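Local coordinates for protein pantothenate synthetase (PDB 3N8H) that probably condenses pantoate with beta-alanine to make pantothenate, using ATP and passing through a pantoyl-adenylate intermediate, at residues Q23-T31 against L138-L149. Sequence-based numbering, arbitrary orientation.
Sequences QQKIGFVPT and LLQITKPNNLYL. With AMP (adenosine monophosphate), chain D.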
ATOM      1  N   GLN A  23     -12.870 -15.673  19.131  1.00 66.36           N
ATOM      2  CA  GLN A  23     -13.781 -16.771  18.820  1.00 63.72           C
ATOM      3  C   GLN A  23     -14.768 -16.387  17.723  1.00 62.05           C
ATOM      4  O   GLN A  23     -15.302 -17.244  17.023  1.00 63.61           O
ATOM      5  CB  GLN A  23     -14.559 -17.166  20.076  1.00 77.97           C
ATOM      6  CG  GLN A  23     -13.700 -17.258  21.330  1.00 84.69           C
ATOM      7  CD  GLN A  23     -12.516 -18.180  21.144  1.00 89.60           C
ATOM      8  OE1 GLN A  23     -12.489 -18.998  20.220  1.00 91.16           O
ATOM      9  NE2 GLN A  23     -11.525 -18.057  22.021  1.00 90.70           N
ATOM     10  N   GLN A  24     -15.004 -15.089  17.586  1.00 57.03           N
ATOM     11  CA  GLN A  24     -16.039 -14.583  16.694  1.00 58.75           C
ATOM     12  C   GLN A  24     -15.501 -14.371  15.283  1.00 48.28           C
ATOM     13  O   GLN A  24     -14.601 -13.572  15.072  1.00 49.48           O
ATOM     14  CB  GLN A  24     -16.638 -13.288  17.257  1.00 59.04           C
ATOM     15  CG  GLN A  24     -17.401 -13.502  18.561  1.00 73.52           C
ATOM     16  CD  GLN A  24     -18.021 -12.229  19.099  1.00 80.56           C
ATOM     17  OE1 GLN A  24     -19.212 -12.188  19.409  1.00 80.46           O
ATOM     18  NE2 GLN A  24     -17.215 -11.177  19.207  1.00 81.16           N
ATOM     19  N   LYS A  25     -16.047 -15.125  14.334  1.00 54.00           N
ATOM     20  CA  LYS A  25     -15.725 -14.943  12.928  1.00 53.87           C
ATOM     21  C   LYS A  25     -16.305 -13.614  12.473  1.00 49.87           C
ATOM     22  O   LYS A  25     -17.494 -13.349  12.673  1.00 51.55           O
ATOM     23  CB  LYS A  25     -16.319 -16.068  12.088  1.00 62.22           C
ATOM     24  CG  LYS A  25     -15.799 -17.449  12.430  1.00 77.06           C
ATOM     25  CD  LYS A  25     -15.327 -18.178  11.171  1.00 88.04           C
ATOM     26  CE  LYS A  25     -14.226 -17.384  10.457  1.00 95.17           C
ATOM     27  NZ  LYS A  25     -13.662 -18.076   9.248  1.00 93.85           N
ATOM     28  N   ILE A  26     -15.464 -12.782  11.866  1.00 47.04           N
ATOM     29  CA  ILE A  26     -15.894 -11.479  11.372  1.00 35.69           C
ATOM     30  C   ILE A  26     -16.004 -11.489   9.850  1.00 33.87           C
ATOM     31  O   ILE A  26     -15.038 -11.810   9.144  1.00 35.33           O
ATOM     32  CB  ILE A  26     -14.917 -10.381  11.787  1.00 41.88           C
ATOM     33  CG1 ILE A  26     -14.631 -10.468  13.287  1.00 49.33           C
ATOM     34  CG2 ILE A  26     -15.468  -9.004  11.399  1.00 42.10           C
ATOM     35  CD1 ILE A  26     -13.802  -9.327  13.821  1.00 46.38           C
ATOM     36  N   GLY A  27     -17.184 -11.140   9.352  1.00 32.60           N
ATOM     37  CA  GLY A  27     -17.389 -10.955   7.923  1.00 43.68           C
ATOM     38  C   GLY A  27     -17.515  -9.484   7.547  1.00 38.95           C
ATOM     39  O   GLY A  27     -18.152  -8.694   8.250  1.00 38.19           O
ATOM     40  N   PHE A  28     -16.903  -9.108   6.435  1.00 36.51           N
ATOM     41  CA  PHE A  28     -16.873  -7.701   6.055  1.00 32.05           C
ATOM     42  C   PHE A  28     -17.428  -7.490   4.652  1.00 35.79           C
ATOM     43  O   PHE A  28     -17.009  -8.151   3.704  1.00 39.17           O
ATOM     44  CB  PHE A  28     -15.443  -7.163   6.146  1.00 31.71           C
ATOM     45  CG  PHE A  28     -15.288  -5.734   5.644  1.00 32.77           C
ATOM     46  CD1 PHE A  28     -14.184  -5.368   4.882  1.00 34.43           C
ATOM     47  CD2 PHE A  28     -16.248  -4.773   5.926  1.00 36.70           C
ATOM     48  CE1 PHE A  28     -14.036  -4.057   4.416  1.00 28.76           C
ATOM     49  CE2 PHE A  28     -16.109  -3.450   5.471  1.00 32.23           C
ATOM     50  CZ  PHE A  28     -15.006  -3.094   4.726  1.00 32.34           C
ATOM     51  N   VAL A  29     -18.373  -6.572   4.510  1.00 33.42           N
ATOM     52  CA  VAL A  29     -18.893  -6.254   3.182  1.00 31.78           C
ATOM     53  C   VAL A  29     -18.698  -4.759   2.872  1.00 30.70           C
ATOM     54  O   VAL A  29     -19.470  -3.944   3.319  1.00 31.08           O
ATOM     55  CB  VAL A  29     -20.398  -6.612   3.042  1.00 30.18           C
ATOM     56  CG1 VAL A  29     -20.889  -6.311   1.607  1.00 33.47           C
ATOM     57  CG2 VAL A  29     -20.682  -8.101   3.360  1.00 29.64           C
ATOM     58  N   PRO A  30     -17.648  -4.399   2.113  1.00 33.74           N
ATOM     59  CA  PRO A  30     -17.467  -2.968   1.797  1.00 26.49           C
ATOM     60  C   PRO A  30     -18.437  -2.544   0.696  1.00 30.35           C
ATOM     61  O   PRO A  30     -18.702  -3.320  -0.226  1.00 35.42           O
ATOM     62  CB  PRO A  30     -16.009  -2.892   1.285  1.00 27.25           C
ATOM     63  CG  PRO A  30     -15.752  -4.285   0.693  1.00 29.67           C
ATOM     64  CD  PRO A  30     -16.573  -5.247   1.569  1.00 37.11           C
ATOM     65  N   THR A  31     -18.967  -1.329   0.777  1.00 29.19           N
ATOM     66  CA  THR A  31     -19.875  -0.834  -0.275  1.00 24.08           C
ATOM     67  C   THR A  31     -19.703   0.673  -0.352  1.00 26.01           C
ATOM     68  O   THR A  31     -19.018   1.262   0.478  1.00 31.43           O
ATOM     69  CB  THR A  31     -21.383  -1.162   0.037  1.00 32.02           C
ATOM     70  OG1 THR A  31     -21.958  -0.150   0.873  1.00 31.24           O
ATOM     71  CG2 THR A  31     -21.543  -2.513   0.752  1.00 36.09           C
ATOM     72  N   LEU A 138      -9.404  -0.030   4.451  1.00 31.34           N
ATOM     73  CA  LEU A 138     -10.601  -0.619   5.043  1.00 33.13           C
ATOM     74  C   LEU A 138     -10.304  -1.973   5.682  1.00 34.89           C
ATOM     75  O   LEU A 138     -10.884  -2.360   6.708  1.00 32.21           O
ATOM     76  CB  LEU A 138     -11.676  -0.780   3.970  1.00 30.06           C
ATOM     77  CG  LEU A 138     -12.327   0.559   3.571  1.00 33.14           C
ATOM     78  CD1 LEU A 138     -13.265   0.386   2.392  1.00 25.89           C
ATOM     79  CD2 LEU A 138     -13.096   1.176   4.777  1.00 37.38           C
ATOM     80  N   LEU A 139      -9.402  -2.700   5.053  1.00 28.68           N
ATOM     81  CA  LEU A 139      -9.021  -4.025   5.526  1.00 37.15           C
ATOM     82  C   LEU A 139      -8.152  -3.903   6.773  1.00 33.50           C
ATOM     83  O   LEU A 139      -8.209  -4.755   7.688  1.00 34.70           O
ATOM     84  CB  LEU A 139      -8.260  -4.760   4.412  1.00 35.26           C
ATOM     85  CG  LEU A 139      -9.126  -5.346   3.289  1.00 35.18           C
ATOM     86  CD1 LEU A 139      -8.260  -6.046   2.204  1.00 24.47           C
ATOM     87  CD2 LEU A 139     -10.132  -6.317   3.871  1.00 33.57           C
ATOM     88  N   GLN A 140      -7.358  -2.833   6.804  1.00 29.94           N
ATOM     89  CA  GLN A 140      -6.415  -2.594   7.897  1.00 31.71           C
ATOM     90  C   GLN A 140      -7.208  -2.126   9.109  1.00 36.90           C
ATOM     91  O   GLN A 140      -6.871  -2.413  10.250  1.00 35.68           O
ATOM     92  CB  GLN A 140      -5.388  -1.549   7.486  1.00 28.37           C
ATOM     93  CG  GLN A 140      -4.323  -2.039   6.464  1.00 35.20           C
ATOM     94  CD  GLN A 140      -3.364  -3.063   7.085  1.00 42.22           C
ATOM     95  OE1 GLN A 140      -3.595  -4.277   7.014  1.00 37.66           O
ATOM     96  NE2 GLN A 140      -2.297  -2.572   7.716  1.00 38.24           N
ATOM     97  N   ILE A 141      -8.302  -1.434   8.838  1.00 36.84           N
ATOM     98  CA  ILE A 141      -9.181  -0.951   9.888  1.00 40.26           C
ATOM     99  C   ILE A 141     -10.039  -2.103  10.414  1.00 38.55           C
ATOM    100  O   ILE A 141     -10.117  -2.309  11.610  1.00 38.96           O
ATOM    101  CB  ILE A 141     -10.091   0.210   9.375  1.00 36.20           C
ATOM    102  CG1 ILE A 141      -9.232   1.431   9.009  1.00 30.98           C
ATOM    103  CG2 ILE A 141     -11.128   0.583  10.435  1.00 36.56           C
ATOM    104  CD1 ILE A 141      -9.971   2.453   8.091  1.00 36.16           C
ATOM    105  N   THR A 142     -10.667  -2.870   9.522  1.00 31.04           N
ATOM    106  CA  THR A 142     -11.683  -3.829   9.950  1.00 29.06           C
ATOM    107  C   THR A 142     -11.109  -5.193  10.368  1.00 34.00           C
ATOM    108  O   THR A 142     -11.719  -5.898  11.155  1.00 39.10           O
ATOM    109  CB  THR A 142     -12.716  -4.059   8.853  1.00 32.96           C
ATOM    110  OG1 THR A 142     -12.032  -4.461   7.659  1.00 34.32           O
ATOM    111  CG2 THR A 142     -13.487  -2.761   8.571  1.00 36.60           C
ATOM    112  N   LYS A 143      -9.961  -5.551   9.804  1.00 32.32           N
ATOM    113  CA  LYS A 143      -9.284  -6.822  10.097  1.00 34.57           C
ATOM    114  C   LYS A 143     -10.274  -7.971  10.194  1.00 35.56           C
ATOM    115  O   LYS A 143     -10.413  -8.597  11.242  1.00 39.83           O
ATOM    116  CB  LYS A 143      -8.433  -6.713  11.363  1.00 35.98           C
ATOM    117  CG  LYS A 143      -7.254  -5.765  11.212  1.00 45.18           C
ATOM    118  CD  LYS A 143      -6.620  -5.409  12.557  1.00 53.91           C
ATOM    119  CE  LYS A 143      -7.593  -4.660  13.459  1.00 67.11           C
ATOM    120  NZ  LYS A 143      -6.890  -3.969  14.578  1.00 72.86           N
ATOM    121  N   PRO A 144     -10.988  -8.236   9.095  1.00 38.46           N
ATOM    122  CA  PRO A 144     -12.002  -9.279   9.100  1.00 37.73           C
ATOM    123  C   PRO A 144     -11.388 -10.632   8.802  1.00 38.51           C
ATOM    124  O   PRO A 144     -10.276 -10.716   8.276  1.00 36.86           O
ATOM    125  CB  PRO A 144     -12.922  -8.865   7.941  1.00 32.84           C
ATOM    126  CG  PRO A 144     -11.969  -8.205   6.970  1.00 35.56           C
ATOM    127  CD  PRO A 144     -10.981  -7.469   7.835  1.00 41.63           C
ATOM    128  N   ASN A 145     -12.141 -11.680   9.113  1.00 43.24           N
ATOM    129  CA  ASN A 145     -11.790 -13.038   8.734  1.00 44.39           C
ATOM    130  C   ASN A 145     -12.198 -13.326   7.295  1.00 47.42           C
ATOM    131  O   ASN A 145     -11.477 -14.031   6.562  1.00 41.00           O
ATOM    132  CB  ASN A 145     -12.490 -14.032   9.658  1.00 40.40           C
ATOM    133  CG  ASN A 145     -12.064 -13.886  11.095  1.00 47.55           C
ATOM    134  OD1 ASN A 145     -12.843 -13.450  11.953  1.00 43.77           O
ATOM    135  ND2 ASN A 145     -10.818 -14.251  11.375  1.00 48.85           N
ATOM    136  N   ASN A 146     -13.360 -12.783   6.905  1.00 33.67           N
ATOM    137  CA  ASN A 146     -13.942 -13.038   5.591  1.00 35.35           C
ATOM    138  C   ASN A 146     -14.382 -11.778   4.856  1.00 39.28           C
ATOM    139  O   ASN A 146     -15.086 -10.932   5.411  1.00 35.71           O
ATOM    140  CB  ASN A 146     -15.133 -13.988   5.693  1.00 34.27           C
ATOM    141  CG  ASN A 146     -14.732 -15.364   6.210  1.00 40.60           C
ATOM    142  OD1 ASN A 146     -13.905 -16.053   5.617  1.00 37.59           O
ATOM    143  ND2 ASN A 146     -15.313 -15.757   7.321  1.00 30.71           N
ATOM    144  N   LEU A 147     -13.974 -11.678   3.596  1.00 31.40           N
ATOM    145  CA  LEU A 147     -14.325 -10.530   2.754  1.00 32.56           C
ATOM    146  C   LEU A 147     -15.254 -10.979   1.624  1.00 38.06           C
ATOM    147  O   LEU A 147     -14.937 -11.919   0.911  1.00 35.46           O
ATOM    148  CB  LEU A 147     -13.062  -9.903   2.134  1.00 30.84           C
ATOM    149  CG  LEU A 147     -13.274  -8.685   1.217  1.00 31.61           C
ATOM    150  CD1 LEU A 147     -13.978  -7.564   1.964  1.00 32.25           C
ATOM    151  CD2 LEU A 147     -11.928  -8.182   0.578  1.00 35.85           C
ATOM    152  N   TYR A 148     -16.373 -10.279   1.447  1.00 32.71           N
ATOM    153  CA  TYR A 148     -17.378 -10.648   0.430  1.00 30.26           C
ATOM    154  C   TYR A 148     -17.399  -9.622  -0.709  1.00 32.63           C
ATOM    155  O   TYR A 148     -17.546  -8.422  -0.467  1.00 30.27           O
ATOM    156  CB  TYR A 148     -18.777 -10.838   1.088  1.00 33.26           C
ATOM    157  CG  TYR A 148     -18.702 -11.957   2.108  1.00 32.41           C
ATOM    158  CD1 TYR A 148     -19.041 -13.252   1.771  1.00 30.90           C
ATOM    159  CD2 TYR A 148     -18.177 -11.728   3.358  1.00 33.88           C
ATOM    160  CE1 TYR A 148     -18.895 -14.300   2.677  1.00 33.70           C
ATOM    161  CE2 TYR A 148     -18.034 -12.755   4.268  1.00 36.45           C
ATOM    162  CZ  TYR A 148     -18.384 -14.036   3.928  1.00 35.44           C
ATOM    163  OH  TYR A 148     -18.233 -15.043   4.873  1.00 38.14           O
ATOM    164  N   LEU A 149     -17.202 -10.121  -1.936  1.00 31.11           N
ATOM    165  CA  LEU A 149     -17.085  -9.305  -3.135  1.00 32.98           C
ATOM    166  C   LEU A 149     -17.995  -9.875  -4.221  1.00 37.71           C
ATOM    167  O   LEU A 149     -18.187 -11.094  -4.299  1.00 32.91           O
ATOM    168  CB  LEU A 149     -15.632  -9.296  -3.655  1.00 28.02           C
ATOM    169  CG  LEU A 149     -14.487  -8.753  -2.785  1.00 28.21           C
ATOM    170  CD1 LEU A 149     -13.159  -8.905  -3.512  1.00 38.41           C
ATOM    171  CD2 LEU A 149     -14.733  -7.284  -2.418  1.00 29.39           C
TER
HETATM  172  P   AMP D 270     -20.317  -0.935  -4.991  1.00 34.80           P
HETATM  173  O1P AMP D 270     -21.146  -0.443  -3.809  1.00 34.28           O
HETATM  174  O2P AMP D 270     -20.975  -0.881  -6.336  1.00 33.22           O
HETATM  175  O3P AMP D 270     -18.934  -0.392  -5.000  1.00 44.16           O
HETATM  176  O5' AMP D 270     -20.278  -2.538  -4.747  1.00 28.96           O
HETATM  177  C5' AMP D 270     -19.994  -3.115  -3.472  1.00 31.25           C
HETATM  178  C4' AMP D 270     -19.863  -4.613  -3.597  1.00 32.67           C
HETATM  179  O4' AMP D 270     -21.132  -5.161  -4.077  1.00 29.73           O
HETATM  180  C3' AMP D 270     -18.778  -5.072  -4.588  1.00 28.33           C
HETATM  181  O3' AMP D 270     -18.187  -6.298  -4.125  1.00 29.21           O
HETATM  182  C2' AMP D 270     -19.591  -5.337  -5.848  1.00 24.27           C
HETATM  183  O2' AMP D 270     -18.999  -6.206  -6.801  1.00 35.35           O
HETATM  184  C1' AMP D 270     -20.879  -5.907  -5.259  1.00 24.13           C
HETATM  185  N9  AMP D 270     -22.007  -5.833  -6.196  1.00 32.74           N
HETATM  186  C8  AMP D 270     -22.408  -4.730  -6.869  1.00 29.70           C
HETATM  187  N7  AMP D 270     -23.460  -5.026  -7.683  1.00 31.01           N
HETATM  188  C5  AMP D 270     -23.719  -6.352  -7.550  1.00 24.77           C
HETATM  189  C6  AMP D 270     -24.695  -7.301  -8.125  1.00 25.02           C
HETATM  190  N6  AMP D 270     -25.588  -6.865  -9.028  1.00 25.62           N
HETATM  191  N1  AMP D 270     -24.662  -8.588  -7.736  1.00 28.68           N
HETATM  192  C2  AMP D 270     -23.731  -9.004  -6.844  1.00 30.06           C
HETATM  193  N3  AMP D 270     -22.814  -8.197  -6.270  1.00 35.69           N
HETATM  194  C4  AMP D 270     -22.759  -6.875  -6.574  1.00 28.48           C
HETATM  195  O   HOH W   1     -17.883  -5.977  -1.378  1.00 33.82           O
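Phe-28 lies against the end of helix 127-142, where the Phe-28 and Thr-142 side chains cross at about a right angle. With CG anti to the backbone N (chi1 175°), the Phe-28 side chain lies beside that of Leu-147, pointing the same way, and Phe-28 CD1 meets Leu-147 CD1 at 3.7 Å. Thr-142 covers one ring face with both branches. Thr-142 CG2 makes a CH-pi contact 4.1 Å from the Phe-28 ring centroid. Thr-142 OG1 also sits over that face but hydrogen-bonds back to Leu-138 O at 2.6 Å, consistent with the bond holding chi1 at 55°. The N of Pro-30 lies over the opposite face, near the rim. Pro-144 CB packs on Phe-28 CB at 3.5 Å. Strands 26-31 and 146-150 are adjacent, parallel strands of the Rossmann-like sheet of this HUP-clan enzyme. Phe-28 N donates to Asn-146 O, and Tyr-148 N to Phe-28 O. Asn-145 OD1 accepts from Ile-26 N on a lone pair, in the carbonyl plane, at 2.7 Å. Ile-26 O accepts from both Asn-145 N and Asn-146 N. The Tyr-148 ring turns an edge to Gly-27 CA, and its OH bonds Glu-49 and Asn-50. At the other end, one water donates to Pro-30 O and to Tyr-148 O (2.6 Å) and also hydrogen-bonds AMP O3'.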